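Local coordinates for protein 3',5'-cyclic-nucleotide phosphodiesterase 1 (Saccharomyces cerevisiae, PDB 4OJV) that belongs to the class-II phosphodiesterase family and holds two zinc ions in a metallo-beta-lactamase-like fold, at residues 321-326 and 357-362; 117-122 and 149-154; 263-268 and 309-314; 285-290 and 329-334; 19-24 and 131-136. All coordinates share one frame; numbering follows the deposited sequence.

Contact 1: residues 321-326 and 357-362; sequences NVIVTH and RISIAL. With ZN (zinc ion), chain E.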
# COMPACT_ATOMS: atom_id res chain seq x y z
N ASN A 321 -10.48 22.48 -16.88
CA ASN A 321 -10.73 21.17 -16.30
C ASN A 321 -10.14 21.07 -14.90
O ASN A 321 -8.92 21.21 -14.71
CB ASN A 321 -10.17 20.08 -17.20
CG ASN A 321 -11.12 19.74 -18.31
OD1 ASN A 321 -12.13 19.06 -18.10
ND2 ASN A 321 -10.83 20.23 -19.50
N VAL A 322 -11.01 20.86 -13.92
CA VAL A 322 -10.61 20.58 -12.55
C VAL A 322 -10.86 19.10 -12.29
O VAL A 322 -11.99 18.62 -12.39
CB VAL A 322 -11.37 21.47 -11.55
CG1 VAL A 322 -11.05 21.09 -10.11
CG2 VAL A 322 -11.07 22.94 -11.82
N ILE A 323 -9.77 18.40 -11.99
CA ILE A 323 -9.80 16.96 -11.74
C ILE A 323 -9.57 16.77 -10.25
O ILE A 323 -8.50 17.06 -9.74
CB ILE A 323 -8.70 16.24 -12.56
CG1 ILE A 323 -8.75 16.63 -14.05
CG2 ILE A 323 -8.76 14.73 -12.35
CD1 ILE A 323 -10.05 16.30 -14.76
N VAL A 324 -10.61 16.30 -9.56
CA VAL A 324 -10.62 16.23 -8.10
C VAL A 324 -10.00 14.91 -7.65
O VAL A 324 -10.42 13.84 -8.09
CB VAL A 324 -12.06 16.34 -7.58
CG1 VAL A 324 -12.13 16.21 -6.07
CG2 VAL A 324 -12.66 17.67 -8.02
N THR A 325 -9.02 15.00 -6.77
CA THR A 325 -8.25 13.85 -6.32
C THR A 325 -8.40 13.63 -4.82
O THR A 325 -8.96 14.46 -4.11
CB THR A 325 -6.76 14.07 -6.64
OG1 THR A 325 -6.30 15.19 -5.87
CG2 THR A 325 -6.55 14.34 -8.13
N HIS A 326 -7.87 12.51 -4.34
CA HIS A 326 -7.64 12.30 -2.91
C HIS A 326 -8.91 12.33 -2.09
O HIS A 326 -8.91 12.75 -0.94
CB HIS A 326 -6.62 13.34 -2.40
CG HIS A 326 -5.90 12.94 -1.14
ND1 HIS A 326 -6.39 13.19 0.10
CD2 HIS A 326 -4.65 12.37 -0.95
CE1 HIS A 326 -5.52 12.75 1.02
NE2 HIS A 326 -4.45 12.27 0.39
N ARG A 357 -15.25 22.82 -15.76
CA ARG A 357 -15.54 21.40 -15.99
C ARG A 357 -14.89 20.57 -14.90
O ARG A 357 -13.66 20.47 -14.83
CB ARG A 357 -15.06 20.98 -17.37
CG ARG A 357 -15.78 21.73 -18.47
CD ARG A 357 -14.95 21.87 -19.72
NE ARG A 357 -15.63 22.74 -20.67
CZ ARG A 357 -15.50 22.65 -21.98
NH1 ARG A 357 -14.69 21.73 -22.51
NH2 ARG A 357 -16.17 23.48 -22.77
N ILE A 358 -15.72 20.02 -14.02
CA ILE A 358 -15.26 19.32 -12.82
C ILE A 358 -15.49 17.83 -12.98
O ILE A 358 -16.59 17.39 -13.32
CB ILE A 358 -15.93 19.86 -11.54
CG1 ILE A 358 -15.87 21.39 -11.49
CG2 ILE A 358 -15.29 19.22 -10.31
CD1 ILE A 358 -16.56 22.01 -10.29
N SER A 359 -14.44 17.05 -12.74
CA SER A 359 -14.49 15.60 -12.80
C SER A 359 -13.75 15.05 -11.59
O SER A 359 -12.84 15.68 -11.07
CB SER A 359 -13.79 15.08 -14.06
OG SER A 359 -14.39 15.58 -15.24
N ILE A 360 -14.13 13.85 -11.16
CA ILE A 360 -13.37 13.13 -10.14
C ILE A 360 -12.33 12.26 -10.86
O ILE A 360 -12.66 11.60 -11.84
CB ILE A 360 -14.29 12.22 -9.28
CG1 ILE A 360 -15.46 13.01 -8.67
CG2 ILE A 360 -13.48 11.50 -8.20
CD1 ILE A 360 -15.09 14.12 -7.71
N ALA A 361 -11.10 12.26 -10.35
CA ALA A 361 -10.05 11.37 -10.84
C ALA A 361 -10.40 9.92 -10.55
O ALA A 361 -10.72 9.57 -9.42
CB ALA A 361 -8.71 11.69 -10.19
N LEU A 362 -10.33 9.08 -11.59
CA LEU A 362 -10.67 7.66 -11.47
C LEU A 362 -9.48 6.78 -11.80
O LEU A 362 -8.95 6.83 -12.91
CB LEU A 362 -11.83 7.29 -12.39
CG LEU A 362 -13.19 7.96 -12.13
CD1 LEU A 362 -14.18 7.62 -13.24
CD2 LEU A 362 -13.73 7.56 -10.77
ZN ZN E . -2.57 12.21 1.33
O HOH W 1 -13.10 17.85 -15.84
O HOH W 2 -12.94 19.70 -21.36
O HOH W 3 -1.30 12.35 2.90
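V324 is the apolar hub. Its CG2 lies 3.8 Å from CG2 of I358, while its CB meets CD1 of I360, also at 3.8 Å. I360 gets there because CG1 stands beside the backbone N (chi1 -53°) and chi2 (-63°) then folds the terminal methyl back toward the neighbouring strand. On the opposite face of the sheet, CG2 of I323 packs on CB of A361 at 3.7 Å. Between these two layers the backbones pair in parallel register: V322 N bonds to R357 O, S359 N to V322 O, V324 N to S359 O and A361 N to V324 O, all four nearly straight. This is the pairing of a beta-alpha-beta unit, with helix 336-350 as the connection; its L341 and L344 cover the V324/I358 face. Strand 321-325 hands on to H326, whose NE2 binds zinc at 2.1 Å beside D132, H133 and D244. At the other end the contact turns polar. One water donates to OD1 of N321 (2.7 Å) and also bonds OG of S359, which has a second partner in D81 N. Another water bridges ND2 of N321 and NH1 of R357, lying in the guanidinium plane, while NH2 pairs with D355.

Contact 2: residues 117-122 and 149-154; sequences VFQGIT and NSKKKT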
# COMPACT_ATOMS: atom_id res chain seq x y z
N VAL A 117 7.09 -2.01 -18.29
CA VAL A 117 6.49 -0.67 -18.25
C VAL A 117 7.08 0.11 -17.09
O VAL A 117 7.43 1.29 -17.23
CB VAL A 117 4.95 -0.71 -18.12
CG1 VAL A 117 4.37 0.68 -17.89
CG2 VAL A 117 4.33 -1.34 -19.36
N PHE A 118 7.20 -0.55 -15.94
CA PHE A 118 7.63 0.14 -14.75
C PHE A 118 9.09 0.62 -14.80
O PHE A 118 9.44 1.66 -14.21
CB PHE A 118 7.36 -0.72 -13.52
CG PHE A 118 7.56 0.01 -12.25
CD1 PHE A 118 6.73 1.07 -11.90
CD2 PHE A 118 8.61 -0.33 -11.42
CE1 PHE A 118 6.93 1.77 -10.72
CE2 PHE A 118 8.81 0.36 -10.23
CZ PHE A 118 7.97 1.41 -9.88
N GLN A 119 9.94 -0.10 -15.54
CA GLN A 119 11.32 0.36 -15.70
C GLN A 119 11.40 1.74 -16.36
O GLN A 119 12.35 2.47 -16.14
CB GLN A 119 12.18 -0.69 -16.43
CG GLN A 119 12.10 -0.72 -17.94
CD GLN A 119 13.26 -1.48 -18.57
OE1 GLN A 119 14.28 -1.74 -17.92
NE2 GLN A 119 13.12 -1.83 -19.84
N GLY A 120 10.37 2.10 -17.12
CA GLY A 120 10.30 3.40 -17.78
C GLY A 120 10.00 4.57 -16.86
O GLY A 120 10.22 5.71 -17.25
N ILE A 121 9.52 4.31 -15.65
CA ILE A 121 9.34 5.43 -14.72
C ILE A 121 10.72 5.97 -14.27
O ILE A 121 11.40 5.34 -13.45
CB ILE A 121 8.43 5.03 -13.54
CG1 ILE A 121 7.00 4.80 -14.02
CG2 ILE A 121 8.39 6.14 -12.50
CD1 ILE A 121 6.72 3.48 -14.68
N THR A 122 11.15 7.08 -14.87
CA THR A 122 12.50 7.64 -14.69
C THR A 122 12.61 8.53 -13.45
O THR A 122 13.64 8.59 -12.78
CB THR A 122 12.95 8.48 -15.93
OG1 THR A 122 12.04 9.58 -16.16
CG2 THR A 122 13.07 7.62 -17.18
N ASN A 149 22.53 -3.88 -16.76
CA ASN A 149 22.27 -2.70 -17.58
C ASN A 149 20.93 -2.08 -17.17
O ASN A 149 19.87 -2.48 -17.65
CB ASN A 149 22.32 -3.03 -19.08
CG ASN A 149 21.48 -4.24 -19.46
OD1 ASN A 149 21.51 -5.27 -18.78
ND2 ASN A 149 20.74 -4.13 -20.55
N SER A 150 21.01 -1.11 -16.27
CA SER A 150 19.85 -0.69 -15.50
C SER A 150 19.39 0.74 -15.76
O SER A 150 20.19 1.68 -15.77
CB SER A 150 20.15 -0.85 -14.01
OG SER A 150 21.26 -0.05 -13.62
N LYS A 151 18.08 0.89 -15.95
CA LYS A 151 17.44 2.20 -15.95
C LYS A 151 17.36 2.70 -14.50
O LYS A 151 16.86 2.00 -13.63
CB LYS A 151 16.04 2.11 -16.56
CG LYS A 151 16.00 1.77 -18.05
CD LYS A 151 14.59 1.95 -18.59
CE LYS A 151 14.48 1.56 -20.05
NZ LYS A 151 13.05 1.52 -20.48
N LYS A 152 17.88 3.90 -14.27
CA LYS A 152 17.98 4.47 -12.92
C LYS A 152 16.80 5.39 -12.62
O LYS A 152 16.25 6.01 -13.54
CB LYS A 152 19.28 5.25 -12.76
CG LYS A 152 20.53 4.42 -13.01
CD LYS A 152 21.79 5.17 -12.59
CE LYS A 152 23.02 4.29 -12.75
NZ LYS A 152 24.24 4.93 -12.18
N LYS A 153 16.42 5.46 -11.35
CA LYS A 153 15.31 6.32 -10.92
C LYS A 153 15.76 7.45 -10.00
O LYS A 153 16.64 7.28 -9.16
CB LYS A 153 14.23 5.50 -10.20
CG LYS A 153 13.57 4.40 -11.02
CD LYS A 153 12.30 3.94 -10.31
CE LYS A 153 11.90 2.51 -10.64
NZ LYS A 153 11.23 2.39 -11.96
N THR A 154 15.12 8.60 -10.18
CA THR A 154 15.38 9.78 -9.37
C THR A 154 14.09 10.23 -8.70
O THR A 154 13.03 10.30 -9.35
CB THR A 154 15.98 10.93 -10.21
OG1 THR A 154 17.17 10.48 -10.85
CG2 THR A 154 16.31 12.13 -9.34
O HOH W 4 13.48 2.68 -13.78
O HOH W 5 16.05 -1.35 -15.56
O HOH W 6 16.50 8.91 -13.15
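The ammonium group of K153 sits over one face of the F118 ring, a cation-pi contact with NZ 4.0 Å from the ring centroid and displaced toward the rim. The lysine chain runs out extended and then bends at its last torsion (chi4 -79°), which turns NZ in over the ring; there it also makes a weak hydrogen bond to I121 O at 3.3 Å. A water 2.9 Å from K153 NZ accepts from it and passes the link on to Q119 O. Among the groups round the buried amine are an aromatic face, a carbonyl oxygen and a water, which would be expected to steady its charge. Alongside, the extended chains of Q119 and K151 cross at about a right angle, K151 CD resting 3.4 Å from Q119 O; a second water bridges Q119 OE1 and K151 N. These contacts lie where a beta-alpha-beta unit begins each of its strands, 121-125 and 153-157, joined through helix 135-140. The parallel strands engage by T154 N bonding to T122 O at 3.0 Å, and a third water ties T122 O to K152 O and OG1 of T154. Farther out, M44 and L47 of helix 44-53 pack on F118, S143 and Y124 touch it too, and the backbone bond from I121 N to F118 O (3.0 Å) folds the turn that brings ring and carbonyl together.

Contact 3: residues 263-268 and 309-314; sequences YVAENI and TLYNSS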
# COMPACT_ATOMS: atom_id res chain seq x y z
N TYR A 263 1.04 33.53 -9.50
CA TYR A 263 2.03 33.07 -10.47
C TYR A 263 1.35 32.45 -11.70
O TYR A 263 1.73 32.74 -12.84
CB TYR A 263 2.98 32.06 -9.82
CG TYR A 263 4.14 31.64 -10.70
CD1 TYR A 263 3.98 30.64 -11.66
CD2 TYR A 263 5.40 32.23 -10.56
CE1 TYR A 263 5.04 30.25 -12.47
CE2 TYR A 263 6.46 31.84 -11.37
CZ TYR A 263 6.28 30.85 -12.32
OH TYR A 263 7.33 30.46 -13.12
N VAL A 264 0.35 31.61 -11.46
CA VAL A 264 -0.39 30.97 -12.55
C VAL A 264 -1.06 32.03 -13.44
O VAL A 264 -0.89 32.01 -14.66
CB VAL A 264 -1.42 29.96 -11.99
CG1 VAL A 264 -2.34 29.45 -13.09
CG2 VAL A 264 -0.72 28.80 -11.31
N ALA A 265 -1.80 32.95 -12.83
CA ALA A 265 -2.52 33.97 -13.60
C ALA A 265 -1.55 34.88 -14.38
O ALA A 265 -1.87 35.29 -15.50
CB ALA A 265 -3.44 34.79 -12.71
N GLU A 266 -0.39 35.17 -13.79
CA GLU A 266 0.59 36.03 -14.46
C GLU A 266 1.26 35.33 -15.64
O GLU A 266 1.49 35.94 -16.69
CB GLU A 266 1.66 36.52 -13.48
CG GLU A 266 2.67 37.46 -14.13
CD GLU A 266 3.66 38.08 -13.16
OE1 GLU A 266 3.86 37.53 -12.06
OE2 GLU A 266 4.26 39.12 -13.50
N ASN A 267 1.54 34.04 -15.48
CA ASN A 267 2.46 33.35 -16.39
C ASN A 267 1.84 32.34 -17.34
O ASN A 267 2.47 31.98 -18.33
CB ASN A 267 3.59 32.70 -15.59
CG ASN A 267 4.47 33.73 -14.92
OD1 ASN A 267 5.17 34.49 -15.60
ND2 ASN A 267 4.42 33.79 -13.60
N ILE A 268 0.63 31.89 -17.03
CA ILE A 268 -0.03 30.85 -17.81
C ILE A 268 -1.42 31.33 -18.22
O ILE A 268 -2.33 31.31 -17.40
CB ILE A 268 -0.16 29.53 -17.02
CG1 ILE A 268 1.20 29.07 -16.47
CG2 ILE A 268 -0.79 28.47 -17.91
CD1 ILE A 268 1.11 28.01 -15.38
N THR A 309 -10.55 35.54 -9.86
CA THR A 309 -10.38 36.97 -9.65
C THR A 309 -9.07 37.45 -10.28
O THR A 309 -9.02 38.52 -10.89
CB THR A 309 -10.43 37.32 -8.15
OG1 THR A 309 -11.71 36.95 -7.63
CG2 THR A 309 -10.21 38.81 -7.90
N LEU A 310 -8.01 36.65 -10.16
CA LEU A 310 -6.71 37.03 -10.70
C LEU A 310 -6.68 37.03 -12.23
O LEU A 310 -6.11 37.93 -12.85
CB LEU A 310 -5.60 36.16 -10.11
CG LEU A 310 -5.33 36.41 -8.62
CD1 LEU A 310 -4.62 35.21 -8.00
CD2 LEU A 310 -4.54 37.69 -8.38
N TYR A 311 -7.28 36.02 -12.85
CA TYR A 311 -7.40 36.01 -14.31
C TYR A 311 -8.26 37.18 -14.78
O TYR A 311 -8.01 37.76 -15.84
CB TYR A 311 -7.97 34.69 -14.83
CG TYR A 311 -6.95 33.59 -15.07
CD1 TYR A 311 -5.87 33.78 -15.92
CD2 TYR A 311 -7.13 32.33 -14.49
CE1 TYR A 311 -4.96 32.76 -16.16
CE2 TYR A 311 -6.24 31.30 -14.73
CZ TYR A 311 -5.16 31.52 -15.56
OH TYR A 311 -4.28 30.49 -15.79
N ASN A 312 -9.28 37.52 -14.00
CA ASN A 312 -10.06 38.75 -14.20
C ASN A 312 -10.80 38.82 -15.54
O ASN A 312 -10.82 39.86 -16.20
CB ASN A 312 -9.15 39.98 -14.00
CG ASN A 312 -9.93 41.26 -13.88
OD1 ASN A 312 -11.02 41.27 -13.32
ND2 ASN A 312 -9.38 42.35 -14.42
N SER A 313 -11.42 37.70 -15.92
CA SER A 313 -12.23 37.63 -17.13
C SER A 313 -13.71 37.53 -16.81
O SER A 313 -14.11 36.84 -15.87
CB SER A 313 -11.80 36.44 -17.98
OG SER A 313 -12.69 36.21 -19.06
N SER A 314 -14.54 38.17 -17.63
CA SER A 314 -15.99 38.03 -17.52
C SER A 314 -16.46 36.61 -17.89
O SER A 314 -17.59 36.25 -17.60
CB SER A 314 -16.70 39.09 -18.37
OG SER A 314 -16.51 38.86 -19.75
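The hydroxyl of Y311 donates to the backbone carbonyl of I268, OH to O 2.7 Å, with the oxygen in the plane of the ring at its edge and the bond almost in line with the carbonyl (C=O...OH angle 163°). The same ring offers a face to A265, whose CA lies over it, 4.2 Å from the centroid and 28° off the normal. Y311 reaches this place because CG stands beside its own backbone N (chi1 -86°), which swings the ring across to the other helix; CG1 of V264 then touches the hydroxyl at 3.5 Å. One residue before the tyrosine, CB of L310 meets CB of A265 at 3.6 Å, a close approach that the small alanine permits. I268 is the first residue to leave helical geometry, yet its N still bonds to V264 O (2.8 Å), which keeps I268 close against the last turn. At the far side of that turn, N267 ND2 bonds to Y263 O and lies over the centre of the Y263 ring. V264 and I268 also touch strand 238-242. The contact is thus a packing of the C-terminal ends of helices 256-267 and 297-311, fastened by a tyrosine-to-carbonyl bond beside one sheet of the metallo-beta-lactamase-like fold.

Contact 4: residues 285-290 and 329-334; sequences SSKPEQ and STPAKR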
# COMPACT_ATOMS: atom_id res chain seq x y z
N SER A 285 -20.17 18.13 4.73
CA SER A 285 -20.55 17.65 6.07
C SER A 285 -19.33 17.64 6.99
O SER A 285 -18.35 16.94 6.72
CB SER A 285 -21.22 16.27 5.99
OG SER A 285 -20.35 15.30 5.44
N SER A 286 -19.41 18.43 8.06
CA SER A 286 -18.27 18.81 8.90
C SER A 286 -17.16 17.76 9.10
O SER A 286 -16.27 17.64 8.26
CB SER A 286 -18.75 19.35 10.26
OG SER A 286 -19.38 20.61 10.11
N LYS A 287 -17.23 17.02 10.21
CA LYS A 287 -16.19 16.06 10.62
C LYS A 287 -14.77 16.66 10.61
O LYS A 287 -13.98 16.37 9.72
CB LYS A 287 -16.26 14.78 9.77
CG LYS A 287 -17.40 13.85 10.14
CD LYS A 287 -17.30 12.53 9.39
CE LYS A 287 -18.33 11.53 9.88
NZ LYS A 287 -18.17 10.19 9.25
N PRO A 288 -14.45 17.50 11.62
CA PRO A 288 -13.17 18.23 11.68
C PRO A 288 -11.94 17.32 11.64
O PRO A 288 -10.95 17.67 10.98
CB PRO A 288 -13.25 18.96 13.03
CG PRO A 288 -14.70 19.05 13.34
CD PRO A 288 -15.28 17.77 12.81
N GLU A 289 -12.02 16.17 12.31
CA GLU A 289 -10.91 15.21 12.40
C GLU A 289 -10.43 14.71 11.03
O GLU A 289 -9.25 14.44 10.85
CB GLU A 289 -11.30 14.02 13.28
CG GLU A 289 -11.38 14.32 14.77
CD GLU A 289 -12.60 15.13 15.16
OE1 GLU A 289 -13.62 15.09 14.43
OE2 GLU A 289 -12.55 15.82 16.20
N GLN A 290 -11.36 14.58 10.09
CA GLN A 290 -11.04 14.10 8.75
C GLN A 290 -10.61 15.23 7.81
O GLN A 290 -9.91 15.00 6.82
CB GLN A 290 -12.24 13.34 8.16
CG GLN A 290 -11.85 12.24 7.18
CD GLN A 290 -13.03 11.44 6.67
OE1 GLN A 290 -14.19 11.87 6.78
NE2 GLN A 290 -12.75 10.27 6.11
N SER A 329 -12.51 7.83 1.90
CA SER A 329 -13.68 7.03 2.27
C SER A 329 -14.31 7.62 3.52
O SER A 329 -13.67 8.33 4.31
CB SER A 329 -13.33 5.58 2.57
OG SER A 329 -12.76 4.94 1.46
N THR A 330 -15.58 7.32 3.70
CA THR A 330 -16.31 7.73 4.88
C THR A 330 -17.42 6.71 5.04
O THR A 330 -17.86 6.12 4.05
CB THR A 330 -16.85 9.18 4.73
OG1 THR A 330 -17.56 9.55 5.91
CG2 THR A 330 -17.76 9.32 3.52
N PRO A 331 -17.84 6.43 6.29
CA PRO A 331 -18.93 5.46 6.47
C PRO A 331 -20.31 6.08 6.23
O PRO A 331 -21.16 6.10 7.12
CB PRO A 331 -18.74 5.00 7.92
CG PRO A 331 -18.09 6.15 8.59
CD PRO A 331 -17.22 6.82 7.57
N ALA A 332 -20.50 6.60 5.02
CA ALA A 332 -21.71 7.31 4.61
C ALA A 332 -22.54 6.45 3.67
O ALA A 332 -22.06 5.46 3.13
CB ALA A 332 -21.35 8.62 3.92
N LYS A 333 -23.80 6.83 3.48
CA LYS A 333 -24.69 6.08 2.61
C LYS A 333 -24.30 6.24 1.14
O LYS A 333 -24.42 5.29 0.37
CB LYS A 333 -26.15 6.50 2.82
CG LYS A 333 -26.71 6.10 4.18
CD LYS A 333 -28.18 6.48 4.31
CE LYS A 333 -28.75 6.00 5.64
NZ LYS A 333 -30.20 6.31 5.77
N ARG A 334 -23.83 7.42 0.77
CA ARG A 334 -23.52 7.74 -0.63
C ARG A 334 -22.02 7.95 -0.83
O ARG A 334 -21.33 8.51 0.02
CB ARG A 334 -24.30 8.98 -1.07
CG ARG A 334 -24.23 9.32 -2.56
CD ARG A 334 -25.55 9.93 -3.04
NE ARG A 334 -25.57 10.15 -4.49
CZ ARG A 334 -25.29 11.30 -5.08
NH1 ARG A 334 -24.96 12.36 -4.36
NH2 ARG A 334 -25.35 11.38 -6.41
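Q290 and S329 make the shorter of two hydrogen bonds here: NE2 of Q290 donates a hydrogen bond to the backbone O of S329 at 2.8 Å. The donor comes almost straight down the carbonyl (C=O...N angle 167°) and the oxygen lies close to the amide plane, although the angle at the hydrogen is bent to 136°. An extended chain carries the amide across, starting from a CG on the far side of CB from the backbone N (chi1 -150°). S329 O has a further, weak donor in Y115 OH of the second subunit. A weak hydrogen bond runs alongside, from K287 NZ to OG1 of T330 at 3.5 Å.

The ionic partner of K287 lies outside both segments: NZ forms a salt bridge with E146 of the second subunit. That glutamate also packs against Q290 and P331.

Van der Waals contact is thin. The end of K287 approaches the ring of P331, NZ standing 3.9 Å from the proline CD.

Backbone turns shape both sides. K287 is the N-cap of helix 288-291, and Q290 N bonds to K287 O at 3.2 Å. The side chains of K287 and Q290 both start out toward the loop. Across from them P331 centres an inverse gamma turn, with a weak bond from A332 N to T330 O, in the loop between strand 321-325 and helix 336-350.

With few carbon contacts, one short but bent hydrogen bond and one weak one between the segments, this is a polar junction whose lysine finds its ionic partner on the second subunit.

Contact 5: residues 19-24 and 131-136; sequences GTQCFI and LDHISG. With ZN (zinc ion), chain E.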
# COMPACT_ATOMS: atom_id res chain seq x y z
N GLY A 19 -4.30 2.08 -3.83
CA GLY A 19 -4.70 3.08 -4.80
C GLY A 19 -4.54 4.49 -4.30
O GLY A 19 -5.26 5.37 -4.74
N THR A 20 -3.59 4.72 -3.40
CA THR A 20 -3.32 6.08 -2.91
C THR A 20 -2.51 6.87 -3.95
O THR A 20 -2.13 6.34 -5.00
CB THR A 20 -2.70 6.09 -1.50
OG1 THR A 20 -1.50 5.33 -1.51
CG2 THR A 20 -3.66 5.48 -0.47
N GLN A 21 -2.31 8.15 -3.68
CA GLN A 21 -2.03 9.12 -4.74
C GLN A 21 -0.81 8.82 -5.60
O GLN A 21 0.32 8.75 -5.11
CB GLN A 21 -1.90 10.51 -4.15
CG GLN A 21 -1.66 11.57 -5.21
CD GLN A 21 -2.17 12.94 -4.81
OE1 GLN A 21 -3.36 13.10 -4.53
NE2 GLN A 21 -1.29 13.93 -4.81
N CYS A 22 -1.03 8.69 -6.91
CA CYS A 22 0.05 8.61 -7.89
C CYS A 22 -0.51 8.84 -9.29
O CYS A 22 -1.49 8.18 -9.68
CB CYS A 22 0.73 7.24 -7.85
SG CYS A 22 2.07 7.09 -9.07
N PHE A 23 0.11 9.75 -10.04
CA PHE A 23 -0.29 10.05 -11.41
C PHE A 23 0.92 9.88 -12.31
O PHE A 23 2.00 10.36 -11.98
CB PHE A 23 -0.83 11.48 -11.50
CG PHE A 23 -1.79 11.83 -10.40
CD1 PHE A 23 -3.02 11.18 -10.28
CD2 PHE A 23 -1.46 12.79 -9.46
CE1 PHE A 23 -3.89 11.49 -9.24
CE2 PHE A 23 -2.32 13.11 -8.43
CZ PHE A 23 -3.54 12.46 -8.32
N ILE A 24 0.76 9.19 -13.44
CA ILE A 24 1.82 9.06 -14.43
C ILE A 24 1.59 10.08 -15.54
O ILE A 24 0.46 10.26 -16.00
CB ILE A 24 1.85 7.63 -15.02
CG1 ILE A 24 2.08 6.58 -13.93
CG2 ILE A 24 2.87 7.52 -16.16
CD1 ILE A 24 3.36 6.75 -13.16
N LEU A 131 2.99 8.78 4.23
CA LEU A 131 3.16 7.42 3.73
C LEU A 131 2.28 7.08 2.51
O LEU A 131 2.73 6.35 1.62
CB LEU A 131 2.99 6.41 4.87
CG LEU A 131 3.43 4.96 4.59
CD1 LEU A 131 4.07 4.34 5.84
CD2 LEU A 131 2.26 4.13 4.10
N ASP A 132 1.04 7.60 2.47
CA ASP A 132 0.14 7.34 1.34
C ASP A 132 0.65 7.90 0.01
O ASP A 132 0.16 7.51 -1.05
CB ASP A 132 -1.32 7.79 1.60
CG ASP A 132 -1.45 9.30 1.94
OD1 ASP A 132 -0.65 9.74 2.80
OD2 ASP A 132 -2.32 10.09 1.38
N HIS A 133 1.64 8.79 0.05
CA HIS A 133 2.20 9.39 -1.17
C HIS A 133 3.51 8.78 -1.56
O HIS A 133 4.07 9.16 -2.58
CB HIS A 133 2.30 10.91 -1.04
CG HIS A 133 0.96 11.56 -0.86
ND1 HIS A 133 0.33 12.28 -1.83
CD2 HIS A 133 0.09 11.50 0.21
CE1 HIS A 133 -0.88 12.66 -1.37
NE2 HIS A 133 -1.02 12.17 -0.14
N ILE A 134 3.97 7.79 -0.79
CA ILE A 134 5.28 7.17 -1.07
C ILE A 134 5.31 5.65 -0.97
O ILE A 134 6.33 5.05 -1.27
CB ILE A 134 6.41 7.75 -0.19
CG1 ILE A 134 6.13 7.44 1.29
CG2 ILE A 134 6.59 9.23 -0.47
CD1 ILE A 134 7.30 7.67 2.22
N SER A 135 4.22 5.02 -0.55
CA SER A 135 4.24 3.58 -0.26
C SER A 135 4.59 2.72 -1.47
O SER A 135 5.36 1.75 -1.35
CB SER A 135 2.92 3.15 0.36
OG SER A 135 1.84 3.47 -0.48
N GLY A 136 4.05 3.05 -2.65
CA GLY A 136 4.37 2.32 -3.87
C GLY A 136 5.79 2.58 -4.34
O GLY A 136 6.51 1.65 -4.70
ZN ZN E . -2.57 12.21 1.33
O HOH W 7 -0.49 3.94 0.68
O HOH W 8 -3.29 9.33 -1.20
O HOH W 3 -1.30 12.35 2.90
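The imidazole of H133 meets the side chain of Q21, whose NE2 approaches the ring edge in plane, 3.7 Å from CE1, with the amide turned 74° to the ring. CB of Q21 comes in obliquely, 3.7 Å from the same CE1. Both groups share an anchor: D39 accepts from H133 ND1 and from Q21 NE2, which fixes the rotation of the imidazole and presents its other nitrogen, NE2, to zinc at 2.1 Å. The rings of H128 and H326 also pack against it. The second flat group, the D132 carboxylate, divides its oxygens. OD2 binds the zinc at 2.1 Å and accepts from a water held by Q21 N; OD1 accepts a hydrogen bond from the zinc-bound water at 2.7 Å, so that ligand is tied to metal and carboxylate alike. In sequence, H128, H130, D132 and H133 form the HxHxDH motif of metallo-beta-lactamase-like enzymes. D244 and H326 complete this zinc site, and D244 is shared with the neighbouring zinc. At the backbone of D132, OG1 of T20 donates to its O at 2.8 Å, in the carbonyl plane and on a lone pair. It can do so because OG1 lies between its backbone N and carbonyl carbon (chi1 57°), with CB packed 3.8 Å from CB of D132. A further water donates to T20 OG1 and bonds S135 OG at 2.6 Å, linking the loop to the first turn of helix 135-140. W175 of the second subunit packs against D132.

In the fold
From the N terminus, residues 19-24 open the long loop that contact 5 closes at 131-136. Contact 2 starts within it at 117-122 and closes later, at 149-154, so the two cross; both belong to the first large sheet and its connections. In the second half, contact 4 (285-290 with 329-334) crosses contact 3, which closes at 309-314, and contact 1, which opens at 321-326. Contact 3 joins the ends of helices 256-267 and 297-311, contact 4 joins helix 288-291 to the loop before helix 336-350, and contact 1 pairs the last two strands of the second sheet. Contacts 1 and 5 join the halves at one zinc, while contacts 4 and 5 both meet the second subunit.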